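Local coordinates for amidohydrolase family protein (Acinetobacter baumannii, PDB 4I6K), which is an amidohydrolase-family protein that probably hydrolyses 2-pyrone-4,6-dicarboxylic acid, at residues H180-V184 with G213-L217. Sequence-based numbering, arbitrary orientation.
Sequences HFGRV and GFYRL. With CIT (citric acid), chain B.
At the C-terminal mouth of the parallel (beta/alpha)8 barrel of this amidohydrolase, the loops after strands 176-178 and 207-210 meet beside the bound citrate, His180 lying against Arg216. The carbon CD2 of the His180 ring stands 3.9 Å from CD of Arg216, and imidazole and guanidinium planes are turned 37° apart. Both groups reach the same citrate carboxylate. His180 NE2 gives a nearly straight bond to O3 (2.9 Å, 169°) that arrives in the plane of the ring, whose rotation is fixed from the other nitrogen, ND1, by Ser212. Arg216, its chain extended from CG to NE, lays one guanidinium face on citrate C4; NH1 bonds only weakly to O4 but forms a salt bridge with Asp248. Farther from the ligand, Leu217 reaches across to the 180-184 loop with both methyls: CD1 approaches CD2 of Phe181 at 4.0 Å, while CD2 packs 4.1 Å from CB of Val184. Arg183, bent at chi2 and chi3, folds back to set one guanidinium face over CB of Arg216. A water ties the loops together, accepting from Arg183 NE in the guanidinium plane and donating to Val184 O (2.8 Å) and to Arg216 O (2.9 Å).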
ATOM      1  N   HIS A 180       5.051  -0.053   2.360  1.00 46.29           N
ATOM      2  CA  HIS A 180       5.906   0.070   3.553  1.00 38.63           C
ATOM      3  C   HIS A 180       7.417  -0.051   3.294  1.00 42.78           C
ATOM      4  O   HIS A 180       8.065  -1.010   3.735  1.00 48.52           O
ATOM      5  CB  HIS A 180       5.473  -0.942   4.620  1.00 38.95           C
ATOM      6  CG  HIS A 180       3.990  -1.022   4.813  1.00 44.49           C
ATOM      7  ND1 HIS A 180       3.172   0.088   4.769  1.00 46.70           N
ATOM      8  CD2 HIS A 180       3.178  -2.079   5.067  1.00 47.26           C
ATOM      9  CE1 HIS A 180       1.919  -0.284   4.970  1.00 51.34           C
ATOM     10  NE2 HIS A 180       1.894  -1.593   5.153  1.00 53.52           N
ATOM     11  N   PHE A 181       7.964   0.939   2.588  1.00 44.51           N
ATOM     12  CA  PHE A 181       9.392   1.002   2.257  1.00 48.18           C
ATOM     13  C   PHE A 181       9.961  -0.250   1.604  1.00 47.99           C
ATOM     14  O   PHE A 181      11.180  -0.369   1.484  1.00 46.58           O
ATOM     15  CB  PHE A 181      10.227   1.327   3.496  1.00 45.96           C
ATOM     16  CG  PHE A 181       9.828   2.604   4.177  1.00 52.82           C
ATOM     17  CD1 PHE A 181      10.529   3.781   3.940  1.00 47.75           C
ATOM     18  CD2 PHE A 181       8.751   2.631   5.048  1.00 38.58           C
ATOM     19  CE1 PHE A 181      10.171   4.954   4.572  1.00 52.09           C
ATOM     20  CE2 PHE A 181       8.390   3.806   5.680  1.00 40.15           C
ATOM     21  CZ  PHE A 181       9.098   4.965   5.448  1.00 34.96           C
ATOM     22  N   GLY A 182       9.095  -1.170   1.178  1.00 46.77           N
ATOM     23  CA  GLY A 182       9.554  -2.430   0.594  1.00 44.59           C
ATOM     24  C   GLY A 182       9.878  -3.454   1.665  1.00 45.48           C
ATOM     25  O   GLY A 182      10.589  -4.432   1.413  1.00 44.14           O
ATOM     26  N   ARG A 183       9.366  -3.215   2.869  1.00 45.53           N
ATOM     27  CA  ARG A 183       9.457  -4.177   3.984  1.00 47.89           C
ATOM     28  C   ARG A 183      10.869  -4.678   4.243  1.00 47.27           C
ATOM     29  O   ARG A 183      11.112  -5.885   4.331  1.00 45.57           O
ATOM     30  CB  ARG A 183       8.500  -5.358   3.787  1.00 34.86           C
ATOM     31  CG  ARG A 183       7.011  -5.011   4.037  1.00 44.88           C
ATOM     32  CD  ARG A 183       6.786  -4.456   5.441  1.00 42.10           C
ATOM     33  NE  ARG A 183       7.136  -5.444   6.467  1.00 63.70           N
ATOM     34  CZ  ARG A 183       6.288  -6.338   6.969  1.00 55.09           C
ATOM     35  NH1 ARG A 183       5.037  -6.379   6.547  1.00 47.91           N
ATOM     36  NH2 ARG A 183       6.687  -7.200   7.891  1.00 42.80           N
ATOM     37  N   VAL A 184      11.795  -3.732   4.371  1.00 51.85           N
ATOM     38  CA  VAL A 184      13.189  -4.049   4.647  1.00 55.42           C
ATOM     39  C   VAL A 184      13.243  -5.144   5.707  1.00 48.47           C
ATOM     40  O   VAL A 184      12.488  -5.095   6.679  1.00 50.80           O
ATOM     41  CB  VAL A 184      13.945  -2.791   5.141  1.00 57.57           C
ATOM     42  CG1 VAL A 184      15.421  -3.080   5.340  1.00 44.32           C
ATOM     43  CG2 VAL A 184      13.742  -1.627   4.172  1.00 58.97           C
ATOM     44  N   GLY A 213       4.218   2.761   7.506  1.00 39.20           N
ATOM     45  CA  GLY A 213       4.470   1.552   8.293  1.00 48.37           C
ATOM     46  C   GLY A 213       5.918   1.342   8.707  1.00 41.59           C
ATOM     47  O   GLY A 213       6.372   0.201   8.835  1.00 42.38           O
ATOM     48  N   PHE A 214       6.637   2.437   8.939  1.00 43.95           N
ATOM     49  CA  PHE A 214       8.016   2.342   9.404  1.00 44.74           C
ATOM     50  C   PHE A 214       8.110   1.329  10.533  1.00 49.42           C
ATOM     51  O   PHE A 214       9.130   0.657  10.687  1.00 53.86           O
ATOM     52  CB  PHE A 214       8.499   3.683   9.929  1.00 53.18           C
ATOM     53  CG  PHE A 214       7.921   4.036  11.271  1.00 58.75           C
ATOM     54  CD1 PHE A 214       8.585   3.690  12.438  1.00 59.81           C
ATOM     55  CD2 PHE A 214       6.697   4.681  11.364  1.00 55.34           C
ATOM     56  CE1 PHE A 214       8.051   4.000  13.674  1.00 55.25           C
ATOM     57  CE2 PHE A 214       6.149   4.998  12.599  1.00 53.06           C
ATOM     58  CZ  PHE A 214       6.828   4.662  13.756  1.00 56.06           C
ATOM     59  N   TYR A 215       7.049   1.224  11.329  1.00 52.17           N
ATOM     60  CA  TYR A 215       7.062   0.338  12.498  1.00 53.58           C
ATOM     61  C   TYR A 215       6.972  -1.153  12.160  1.00 54.67           C
ATOM     62  O   TYR A 215       7.004  -1.985  13.072  1.00 61.40           O
ATOM     63  CB  TYR A 215       5.953   0.713  13.489  1.00 38.30           C
ATOM     64  CG  TYR A 215       4.593   0.769  12.844  1.00 49.34           C
ATOM     65  CD1 TYR A 215       4.057   1.988  12.427  1.00 53.19           C
ATOM     66  CD2 TYR A 215       3.852  -0.397  12.621  1.00 37.98           C
ATOM     67  CE1 TYR A 215       2.818   2.053  11.824  1.00 47.05           C
ATOM     68  CE2 TYR A 215       2.603  -0.341  12.025  1.00 46.95           C
ATOM     69  CZ  TYR A 215       2.095   0.890  11.625  1.00 42.40           C
ATOM     70  OH  TYR A 215       0.865   0.969  11.022  1.00 50.91           O
ATOM     71  N   ARG A 216       6.851  -1.501  10.876  1.00 53.77           N
ATOM     72  CA  ARG A 216       6.916  -2.923  10.482  1.00 52.53           C
ATOM     73  C   ARG A 216       8.341  -3.321  10.097  1.00 46.52           C
ATOM     74  O   ARG A 216       8.618  -4.457   9.683  1.00 49.13           O
ATOM     75  CB  ARG A 216       5.941  -3.232   9.344  1.00 50.65           C
ATOM     76  CG  ARG A 216       4.521  -2.788   9.635  1.00 58.27           C
ATOM     77  CD  ARG A 216       3.517  -3.430   8.697  1.00 42.75           C
ATOM     78  NE  ARG A 216       2.152  -2.999   8.997  1.00 54.95           N
ATOM     79  CZ  ARG A 216       1.374  -3.561   9.916  1.00 53.54           C
ATOM     80  NH1 ARG A 216       0.143  -3.103  10.122  1.00 45.97           N
ATOM     81  NH2 ARG A 216       1.828  -4.578  10.637  1.00 56.99           N
ATOM     82  N   LEU A 217       9.245  -2.367  10.233  1.00 46.93           N
ATOM     83  CA  LEU A 217      10.631  -2.571   9.841  1.00 58.14           C
ATOM     84  C   LEU A 217      11.480  -3.097  11.021  1.00 60.32           C
ATOM     85  O   LEU A 217      12.640  -3.454  10.849  1.00 61.45           O
ATOM     86  CB  LEU A 217      11.209  -1.263   9.271  1.00 44.53           C
ATOM     87  CG  LEU A 217      10.468  -0.602   8.098  1.00 54.13           C
ATOM     88  CD1 LEU A 217      11.073   0.763   7.767  1.00 51.89           C
ATOM     89  CD2 LEU A 217      10.444  -1.501   6.848  1.00 41.17           C
TER
HETATM   90  C1  CIT B 301      -3.227  -6.594   6.122  1.00 56.14           C
HETATM   91  O1  CIT B 301      -3.518  -6.610   4.901  1.00 55.91           O
HETATM   92  O2  CIT B 301      -3.547  -7.554   6.853  1.00 54.12           O
HETATM   93  C2  CIT B 301      -2.457  -5.449   6.725  1.00 57.56           C
HETATM   94  C3  CIT B 301      -1.001  -5.651   6.336  1.00 57.79           C
HETATM   95  O7  CIT B 301      -0.917  -5.389   4.906  1.00 52.54           O
HETATM   96  C4  CIT B 301      -0.152  -4.637   7.052  1.00 54.28           C
HETATM   97  C5  CIT B 301      -0.753  -3.363   6.542  1.00 57.35           C
HETATM   98  O3  CIT B 301      -0.626  -3.043   5.333  1.00 42.69           O
HETATM   99  O4  CIT B 301      -1.399  -2.652   7.337  1.00 43.26           O
HETATM  100  C6  CIT B 301      -0.502  -7.061   6.651  1.00 64.36           C
HETATM  101  O5  CIT B 301      -0.269  -7.442   7.826  1.00 52.41           O
HETATM  102  O6  CIT B 301      -0.304  -7.858   5.702  1.00 53.85           O
HETATM  103  O   HOH W   1       9.787  -5.443   7.258  1.00 41.99           O